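Local atomic coordinates of DNA repair protein rhp9/CRB2 (Schizosaccharomyces pombe, PDB entry 2FHD), a protein that takes part in the DNA damage response and probably binds methylated histone H4 through its tandem tudor domains. Residues A26-P31 with I40-Q45; K84-T89 with M105-H110; A97-N102 with V117-I122. All coordinates share one frame; numbering follows the deposited sequence.

The three contacts sample both halves of a tandem tudor unit, each half a five-stranded antiparallel sheet of the same strand order. Contact 1 pairs neighbouring strands in the first tudor domain; contacts 2 and 3 belong to the second, and their centres lie about 26 and 18 Å from that of contact 1, across the centre of the chain. Contacts 2 and 3 are about 9 Å apart between centres and touch: Val106 N lies 2.7 Å from Val117 O, a probable hydrogen bond between adjacent strands, and Val106 CG1 packs on Ile122 CD1. The phosphate ion bound by Lys43 at contact 1 probably comes from the crystallisation liquor.

Contact 1. Residues A26-P31 with I40-Q45; sequences ATLVAP and IMYKVQ. With PO4 (phosphate ion), chain E.
A classic beta bulge interrupts the antiparallel hairpin formed by strands 23-32 and 41-46 of the first tudor domain, where Val29 and Ala30 both face Lys43. Before the bulge, Thr27 and Gln45 form a hydrogen-bonded pair: Thr27 N donates to Gln45 O and Gln45 N to Thr27 O, the latter at 2.8 Å. Lys43 O then takes Val29 N at 2.8 Å and, more weakly, Ala30 N at 3.4 Å, so one carbonyl serves two successive amides. Lys43 N answers with a 2.7 Å bond to Ala30 O, approaching nearly along the C=O axis. The extra residue shifts the register by one, and the short segments 26-31 and 41-45 run at 142°, away from strict antiparallel.

On the face carrying Leu28, Pro31, Tyr42 and Val44, the CD1 methyl of Leu28 does most of the touching. With CG anti to the backbone N (chi1 -179°), Leu28 extends its branch so that CD1 reaches Tyr42 CD1 at 3.6 Å, meeting the ring obliquely, and also nears Val44 CG2. Bulge residue Val29 instead directs its CB toward the partner strand, and its CG2 methyl rests 3.8 Å from Gln45 CB. Lys43 leads its bent chain away from the pairing, to where NZ donates to O3 of the phosphate ion at 2.7 Å; His2 of a third subunit also packs on this lysine.

Polar ends of this hairpin are tied to the N-terminal part of the chain, Thr27 OG1 to Arg11 NH1 and Gln45 OE1 to Ser4 N. Strand 11-15 borders strand 23-32 and strand 51-55 borders strand 41-46, while Val12 and Ala14 pack on Ala26 and Val44, and Ile59 of strand 59-61 packs on Tyr42 and Val44.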
loop_
_atom_site.group_PDB
_atom_site.type_symbol
_atom_site.label_atom_id
_atom_site.label_comp_id
_atom_site.label_asym_id
_atom_site.label_seq_id
_atom_site.Cartn_x
_atom_site.Cartn_y
_atom_site.Cartn_z
ATOM N N ALA A 26 -2.883 -4.932 16.616
ATOM C CA ALA A 26 -2.812 -4.887 15.173
ATOM C C ALA A 26 -3.991 -5.739 14.730
ATOM O O ALA A 26 -4.660 -6.395 15.564
ATOM C CB ALA A 26 -1.535 -5.486 14.756
ATOM N N THR A 27 -4.237 -5.750 13.429
ATOM C CA THR A 27 -5.145 -6.670 12.769
ATOM C C THR A 27 -4.359 -7.711 11.947
ATOM O O THR A 27 -3.452 -7.373 11.167
ATOM C CB THR A 27 -6.015 -5.815 11.875
ATOM O OG1 THR A 27 -6.734 -4.905 12.727
ATOM C CG2 THR A 27 -7.060 -6.644 11.069
ATOM N N LEU A 28 -4.644 -8.988 12.182
ATOM C CA LEU A 28 -4.174 -10.071 11.311
ATOM C C LEU A 28 -4.863 -9.954 9.911
ATOM O O LEU A 28 -6.095 -10.074 9.790
ATOM C CB LEU A 28 -4.455 -11.451 11.943
ATOM C CG LEU A 28 -4.005 -12.728 11.190
ATOM C CD1 LEU A 28 -2.603 -12.548 10.648
ATOM C CD2 LEU A 28 -4.153 -14.051 11.993
ATOM N N VAL A 29 -4.045 -9.708 8.899
ATOM C CA VAL A 29 -4.498 -9.360 7.586
ATOM C C VAL A 29 -4.559 -10.630 6.681
ATOM O O VAL A 29 -5.556 -10.863 5.968
ATOM C CB VAL A 29 -3.569 -8.215 6.971
ATOM C CG1 VAL A 29 -3.896 -8.015 5.519
ATOM C CG2 VAL A 29 -3.759 -6.907 7.634
ATOM N N ALA A 30 -3.542 -11.493 6.769
ATOM C CA ALA A 30 -3.409 -12.630 5.895
ATOM C C ALA A 30 -2.229 -13.497 6.349
ATOM O O ALA A 30 -1.207 -12.952 6.802
ATOM C CB ALA A 30 -3.146 -12.141 4.474
ATOM N N PRO A 31 -2.314 -14.840 6.106
ATOM C CA PRO A 31 -1.159 -15.724 6.210
ATOM C C PRO A 31 -0.206 -15.413 5.042
ATOM O O PRO A 31 -0.620 -14.957 3.951
ATOM C CB PRO A 31 -1.782 -17.121 6.082
ATOM C CG PRO A 31 -3.028 -16.886 5.109
ATOM C CD PRO A 31 -3.546 -15.538 5.597
ATOM N N ILE A 40 5.132 -20.958 8.737
ATOM C CA ILE A 40 4.041 -20.039 8.358
ATOM C C ILE A 40 4.261 -18.603 8.898
ATOM O O ILE A 40 4.751 -18.434 9.990
ATOM C CB ILE A 40 2.710 -20.542 8.904
ATOM C CG1 ILE A 40 1.554 -19.777 8.274
ATOM C CG2 ILE A 40 2.723 -20.574 10.552
ATOM C CD1 ILE A 40 0.350 -20.695 7.985
HETATM N N MSE A 41 3.867 -17.582 8.141
HETATM C CA MSE A 41 4.015 -16.217 8.613
HETATM C C MSE A 41 2.786 -15.406 8.398
HETATM O O MSE A 41 1.860 -15.889 7.729
HETATM C CB MSE A 41 5.213 -15.585 7.989
HETATM C CG MSE A 41 6.497 -16.290 8.461
HETATM SE SE MSE A 41 7.958 -15.237 7.795
HETATM C CE MSE A 41 7.687 -15.740 5.927
ATOM N N TYR A 42 2.774 -14.198 8.998
ATOM C CA TYR A 42 1.538 -13.372 9.139
ATOM C C TYR A 42 1.677 -11.936 8.748
ATOM O O TYR A 42 2.571 -11.236 9.218
ATOM C CB TYR A 42 0.951 -13.447 10.564
ATOM C CG TYR A 42 0.628 -14.849 10.879
ATOM C CD1 TYR A 42 -0.515 -15.463 10.321
ATOM C CD2 TYR A 42 1.518 -15.620 11.620
ATOM C CE1 TYR A 42 -0.789 -16.831 10.555
ATOM C CE2 TYR A 42 1.261 -17.002 11.867
ATOM C CZ TYR A 42 0.107 -17.585 11.348
ATOM O OH TYR A 42 -0.119 -18.945 11.553
ATOM N N LYS A 43 0.823 -11.505 7.831
ATOM C CA LYS A 43 0.823 -10.128 7.574
ATOM C C LYS A 43 -0.144 -9.515 8.607
ATOM O O LYS A 43 -1.282 -9.960 8.772
ATOM C CB LYS A 43 0.454 -9.748 6.114
ATOM C CG LYS A 43 0.501 -8.209 5.934
ATOM C CD LYS A 43 0.918 -7.834 4.572
ATOM C CE LYS A 43 -0.157 -6.961 3.910
ATOM N NZ LYS A 43 0.352 -6.430 2.574
ATOM N N VAL A 44 0.338 -8.451 9.229
ATOM C CA VAL A 44 -0.349 -7.798 10.313
ATOM C C VAL A 44 -0.316 -6.291 9.999
ATOM O O VAL A 44 0.601 -5.795 9.363
ATOM C CB VAL A 44 0.437 -8.257 11.570
ATOM C CG1 VAL A 44 1.269 -7.226 12.198
ATOM C CG2 VAL A 44 -0.227 -9.395 12.394
ATOM N N GLN A 45 -1.372 -5.583 10.411
ATOM C CA GLN A 45 -1.465 -4.105 10.304
ATOM C C GLN A 45 -1.578 -3.389 11.694
ATOM O O GLN A 45 -2.459 -3.637 12.456
ATOM C CB GLN A 45 -2.661 -3.745 9.435
ATOM C CG GLN A 45 -2.603 -2.348 8.927
ATOM C CD GLN A 45 -3.750 -2.033 7.950
ATOM O OE1 GLN A 45 -4.880 -2.534 8.062
ATOM N NE2 GLN A 45 -3.449 -1.197 6.999
HETATM P P PO4 E . 0.969 -4.015 0.307
HETATM O O1 PO4 E . 0.982 -5.481 -0.086
HETATM O O2 PO4 E . -0.088 -3.258 -0.474
HETATM O O3 PO4 E . 0.667 -3.846 1.786
HETATM O O4 PO4 E . 2.342 -3.466 -0.017
#

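Contact 2. Residues K84-T89 with M105-H110; sequences KTFRST and MVILAH
Met105, a selenomethionine here, lays its CB over one face of the Phe86 ring in a CH-pi contact, 3.7 Å from the centroid and 18° off the ring normal. The phenyl group is folded over its partner because CG sits between the backbone N and the carbonyl carbon (chi1 67°). Ile107 CG1 meets the same ring at its edge, 3.9 Å from Phe86 CE1, while Ser88 CB touches Met105 CG at 3.7 Å. On the other face of the sheet, Thr85 CG2 packs on Val106 CG2.

The backbone holds these groups in place. Phe86 N donates to Met105 O at 3.1 Å and Met105 N to Phe86 O at 3.0 Å, and Ile107 N reaches Lys84 O at 2.9 Å; the return bond from Lys84 N to Ile107 O is weak. Farther out, Ser88 OG bonds to Asp104 OD2, just ahead of the strand, and Arg87 NE to Asn102 O, so the chain leaving strand 80-86 stays tied to the approach of strand 105-110. Across this part of the second tudor sheet, then, main-chain hydrogen bonds set the register while carbon contacts and a weak CH-pi attraction lay the ring over Met105 and against Ile107.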
loop_
_atom_site.group_PDB
_atom_site.type_symbol
_atom_site.label_atom_id
_atom_site.label_comp_id
_atom_site.label_asym_id
_atom_site.label_seq_id
_atom_site.Cartn_x
_atom_site.Cartn_y
_atom_site.Cartn_z
ATOM N N LYS A 84 -9.794 -6.182 34.412
ATOM C CA LYS A 84 -10.949 -6.681 33.641
ATOM C C LYS A 84 -11.072 -5.916 32.345
ATOM O O LYS A 84 -10.773 -4.743 32.293
ATOM C CB LYS A 84 -12.253 -6.533 34.468
ATOM C CG LYS A 84 -13.566 -6.992 33.758
ATOM C CD LYS A 84 -14.768 -7.312 34.692
ATOM C CE LYS A 84 -14.790 -8.832 35.104
ATOM N NZ LYS A 84 -15.118 -9.722 33.860
ATOM N N THR A 85 -11.476 -6.558 31.270
ATOM C CA THR A 85 -11.775 -5.848 30.022
ATOM C C THR A 85 -13.320 -5.895 29.872
ATOM O O THR A 85 -13.986 -6.849 30.375
ATOM C CB THR A 85 -11.178 -6.611 28.822
ATOM O OG1 THR A 85 -11.651 -7.945 28.952
ATOM C CG2 THR A 85 -9.606 -6.648 28.826
ATOM N N PHE A 86 -13.884 -4.876 29.218
ATOM C CA PHE A 86 -15.280 -4.825 28.990
ATOM C C PHE A 86 -15.591 -4.006 27.758
ATOM O O PHE A 86 -14.719 -3.312 27.258
ATOM C CB PHE A 86 -16.012 -4.324 30.275
ATOM C CG PHE A 86 -15.731 -2.893 30.644
ATOM C CD1 PHE A 86 -14.682 -2.573 31.480
ATOM C CD2 PHE A 86 -16.553 -1.854 30.185
ATOM C CE1 PHE A 86 -14.450 -1.259 31.878
ATOM C CE2 PHE A 86 -16.328 -0.515 30.587
ATOM C CZ PHE A 86 -15.222 -0.209 31.432
ATOM N N ARG A 87 -16.828 -4.123 27.250
ATOM C CA ARG A 87 -17.335 -3.249 26.210
ATOM C C ARG A 87 -18.253 -2.088 26.750
ATOM O O ARG A 87 -19.316 -2.309 27.345
ATOM C CB ARG A 87 -18.018 -4.096 25.109
ATOM C CG ARG A 87 -18.296 -3.308 23.831
ATOM C CD ARG A 87 -19.131 -4.096 22.827
ATOM N NE ARG A 87 -18.412 -3.904 21.575
ATOM C CZ ARG A 87 -18.671 -2.980 20.647
ATOM N NH1 ARG A 87 -19.745 -2.169 20.734
ATOM N NH2 ARG A 87 -17.880 -2.937 19.576
ATOM N N SER A 88 -17.825 -0.856 26.526
ATOM C CA SER A 88 -18.479 0.290 27.122
ATOM C C SER A 88 -19.730 0.697 26.369
ATOM O O SER A 88 -20.457 1.570 26.803
ATOM C CB SER A 88 -17.559 1.520 27.155
ATOM O OG SER A 88 -17.447 2.057 25.844
ATOM N N THR A 89 -19.982 0.116 25.219
ATOM C CA THR A 89 -21.036 0.661 24.404
ATOM C C THR A 89 -21.597 -0.358 23.470
ATOM O O THR A 89 -20.994 -1.400 23.219
ATOM C CB THR A 89 -20.554 1.832 23.559
ATOM O OG1 THR A 89 -21.696 2.378 22.889
ATOM C CG2 THR A 89 -19.564 1.312 22.521
HETATM N N MSE A 105 -12.543 -1.352 26.521
HETATM C CA MSE A 105 -11.997 -0.692 27.725
HETATM C C MSE A 105 -11.248 -1.725 28.533
HETATM O O MSE A 105 -11.602 -2.897 28.581
HETATM C CB MSE A 105 -13.101 -0.090 28.640
HETATM C CG MSE A 105 -13.937 1.015 27.950
HETATM SE SE MSE A 105 -12.820 2.617 27.799
HETATM C CE MSE A 105 -13.113 3.219 25.784
ATOM N N VAL A 106 -10.215 -1.271 29.211
ATOM C CA VAL A 106 -9.599 -2.144 30.181
ATOM C C VAL A 106 -9.337 -1.411 31.507
ATOM O O VAL A 106 -8.907 -0.256 31.518
ATOM C CB VAL A 106 -8.304 -2.792 29.580
ATOM C CG1 VAL A 106 -7.326 -1.740 29.215
ATOM C CG2 VAL A 106 -7.720 -3.845 30.551
ATOM N N ILE A 107 -9.581 -2.093 32.602
ATOM C CA ILE A 107 -9.164 -1.635 33.919
ATOM C C ILE A 107 -7.791 -2.277 34.336
ATOM O O ILE A 107 -7.597 -3.515 34.319
ATOM C CB ILE A 107 -10.270 -1.988 34.977
ATOM C CG1 ILE A 107 -11.640 -1.488 34.548
ATOM C CG2 ILE A 107 -9.851 -1.507 36.412
ATOM C CD1 ILE A 107 -12.805 -2.178 35.417
ATOM N N LEU A 108 -6.860 -1.400 34.694
ATOM C CA LEU A 108 -5.459 -1.659 35.024
ATOM C C LEU A 108 -5.176 -1.286 36.472
ATOM O O LEU A 108 -5.710 -0.293 36.949
ATOM C CB LEU A 108 -4.609 -0.774 34.171
ATOM C CG LEU A 108 -4.706 -1.107 32.689
ATOM C CD1 LEU A 108 -3.743 -0.237 31.884
ATOM C CD2 LEU A 108 -4.423 -2.609 32.460
ATOM N N ALA A 109 -4.332 -2.063 37.168
ATOM C CA ALA A 109 -3.976 -1.828 38.575
ATOM C C ALA A 109 -2.493 -1.667 38.725
ATOM O O ALA A 109 -1.681 -2.307 38.049
ATOM C CB ALA A 109 -4.464 -2.971 39.457
ATOM N N HIS A 110 -2.118 -0.750 39.588
ATOM C CA HIS A 110 -0.722 -0.581 39.944
ATOM C C HIS A 110 -0.736 -0.389 41.411
ATOM O O HIS A 110 -0.883 0.721 41.938
ATOM C CB HIS A 110 -0.018 0.552 39.256
ATOM C CG HIS A 110 1.404 0.693 39.677
ATOM N ND1 HIS A 110 2.421 -0.048 39.117
ATOM C CD2 HIS A 110 1.989 1.491 40.614
ATOM C CE1 HIS A 110 3.566 0.282 39.694
ATOM N NE2 HIS A 110 3.330 1.215 40.600
#

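Contact 3. Residues A97-N102 with V117-I122; sequences AVDALN and VPISTI
Ile119 makes the direct contact with the loop chiefly through its CG2 methyl, which lies 3.3 Å from Ala97 O and 3.9 Å from Val98 C. CG2 thus rests against the carbonyl oxygen of Ala97 and the Val98-Asp99 peptide. A chi1 of -127° brings this methyl within about 25° of eclipsing the residue's own carbonyl carbon, an uncomfortable rotamer that may reflect strain or, at 2.4 Å resolution, uncertainty in the model. The other branch is turned toward Asp99, with Ile119 CG1 4.3 Å from Asp99 OD2, near, but too far for a close contact. Asp99 folds its carboxylate back over its own turn: with chi1 at 68°, CG lies between the backbone N and the carbonyl carbon.

From there OD1 accepts Leu101 N at 3.0 Å, the bond of an Asx turn, although the amide comes from well above the carboxylate plane. This sits on a type I turn from Asp99 to Asn102, closed by Asn102 N donating to Asp99 O. Ala97 to Asp99, at the start of the loop, face the 3-10 segment 119-121, which links strand 113-118 to the short strand 122-123, as commonly found before the last strand of an SH3-like barrel such as tudor. A water bridges the two backbones, donating to Ala97 O and weakly accepting Ser120 N at 3.3 Å.

Asp99 OD1 also receives Asn103 N. Phe62, just after strand 59-61, touches both Asp99 and Ile119, and Arg11 NE of strand 11-15 bonds to Val98 O.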
loop_
_atom_site.group_PDB
_atom_site.type_symbol
_atom_site.label_atom_id
_atom_site.label_comp_id
_atom_site.label_asym_id
_atom_site.label_seq_id
_atom_site.Cartn_x
_atom_site.Cartn_y
_atom_site.Cartn_z
ATOM N N ALA A 97 -10.235 0.274 17.877
ATOM C CA ALA A 97 -10.774 0.580 19.219
ATOM C C ALA A 97 -10.966 -0.695 20.044
ATOM O O ALA A 97 -10.996 -0.595 21.249
ATOM C CB ALA A 97 -12.134 1.369 19.128
ATOM N N VAL A 98 -11.039 -1.887 19.403
ATOM C CA VAL A 98 -11.386 -3.156 20.098
ATOM C C VAL A 98 -10.259 -4.206 20.139
ATOM O O VAL A 98 -9.271 -4.085 19.445
ATOM C CB VAL A 98 -12.631 -3.762 19.472
ATOM C CG1 VAL A 98 -13.710 -2.761 19.514
ATOM C CG2 VAL A 98 -12.388 -4.194 17.957
ATOM N N ASP A 99 -10.412 -5.252 20.951
ATOM C CA ASP A 99 -9.537 -6.401 20.951
ATOM C C ASP A 99 -10.302 -7.568 20.307
ATOM O O ASP A 99 -11.382 -7.360 19.704
ATOM C CB ASP A 99 -9.123 -6.706 22.395
ATOM C CG ASP A 99 -10.308 -7.212 23.290
ATOM O OD1 ASP A 99 -11.500 -7.288 22.836
ATOM O OD2 ASP A 99 -10.018 -7.592 24.452
ATOM N N ALA A 100 -9.797 -8.794 20.475
ATOM C CA ALA A 100 -10.316 -9.947 19.770
ATOM C C ALA A 100 -11.689 -10.393 20.278
ATOM O O ALA A 100 -12.338 -11.249 19.669
ATOM C CB ALA A 100 -9.335 -11.114 19.808
ATOM N N LEU A 101 -12.129 -9.867 21.402
ATOM C CA LEU A 101 -13.477 -10.244 21.869
ATOM C C LEU A 101 -14.439 -9.044 21.740
ATOM O O LEU A 101 -15.557 -9.051 22.253
ATOM C CB LEU A 101 -13.401 -10.659 23.335
ATOM C CG LEU A 101 -12.479 -11.807 23.733
ATOM C CD1 LEU A 101 -12.413 -11.689 25.216
ATOM C CD2 LEU A 101 -13.151 -13.141 23.255
ATOM N N ASN A 102 -13.994 -8.006 21.046
ATOM C CA ASN A 102 -14.835 -6.839 20.835
ATOM C C ASN A 102 -14.989 -5.960 22.094
ATOM O O ASN A 102 -15.899 -5.152 22.151
ATOM C CB ASN A 102 -16.196 -7.255 20.320
ATOM C CG ASN A 102 -16.715 -6.324 19.266
ATOM O OD1 ASN A 102 -15.988 -5.470 18.743
ATOM N ND2 ASN A 102 -17.968 -6.493 18.924
ATOM N N VAL A 117 -8.926 2.516 31.093
ATOM C CA VAL A 117 -8.247 3.085 29.932
ATOM C C VAL A 117 -8.786 2.382 28.645
ATOM O O VAL A 117 -9.315 1.261 28.744
ATOM C CB VAL A 117 -6.747 2.854 30.216
ATOM C CG1 VAL A 117 -6.058 1.925 29.244
ATOM C CG2 VAL A 117 -5.970 4.148 30.679
ATOM N N PRO A 118 -8.725 3.044 27.471
ATOM C CA PRO A 118 -9.097 2.323 26.246
ATOM C C PRO A 118 -8.118 1.190 25.958
ATOM O O PRO A 118 -6.917 1.361 26.144
ATOM C CB PRO A 118 -9.010 3.375 25.143
ATOM C CG PRO A 118 -9.168 4.750 25.889
ATOM C CD PRO A 118 -8.348 4.453 27.192
ATOM N N ILE A 119 -8.646 0.036 25.552
ATOM C CA ILE A 119 -7.904 -1.181 25.224
ATOM C C ILE A 119 -6.869 -0.848 24.066
ATOM O O ILE A 119 -5.723 -1.398 24.049
ATOM C CB ILE A 119 -9.014 -2.269 24.844
ATOM C CG1 ILE A 119 -8.963 -3.631 25.604
ATOM C CG2 ILE A 119 -9.274 -2.345 23.392
ATOM C CD1 ILE A 119 -7.704 -4.072 25.789
ATOM N N SER A 120 -7.204 0.087 23.159
ATOM C CA SER A 120 -6.296 0.446 22.018
ATOM C C SER A 120 -4.960 1.075 22.438
ATOM O O SER A 120 -4.002 1.147 21.638
ATOM C CB SER A 120 -6.965 1.446 21.074
ATOM O OG SER A 120 -7.200 2.728 21.712
ATOM N N THR A 121 -4.886 1.465 23.707
ATOM C CA THR A 121 -3.742 2.162 24.357
ATOM C C THR A 121 -2.709 1.110 24.937
ATOM O O THR A 121 -1.572 1.406 25.272
ATOM C CB THR A 121 -4.481 3.028 25.446
ATOM O OG1 THR A 121 -4.421 4.448 25.224
ATOM C CG2 THR A 121 -4.378 2.558 26.774
ATOM N N ILE A 122 -3.112 -0.143 25.021
ATOM C CA ILE A 122 -2.225 -1.198 25.485
ATOM C C ILE A 122 -1.003 -1.427 24.636
ATOM O O ILE A 122 -1.049 -1.410 23.397
ATOM C CB ILE A 122 -3.024 -2.534 25.633
ATOM C CG1 ILE A 122 -4.125 -2.345 26.683
ATOM C CG2 ILE A 122 -2.135 -3.784 25.944
ATOM C CD1 ILE A 122 -3.658 -2.056 28.132
HETATM O O HOH W 1 -10.329 1.202 22.902
#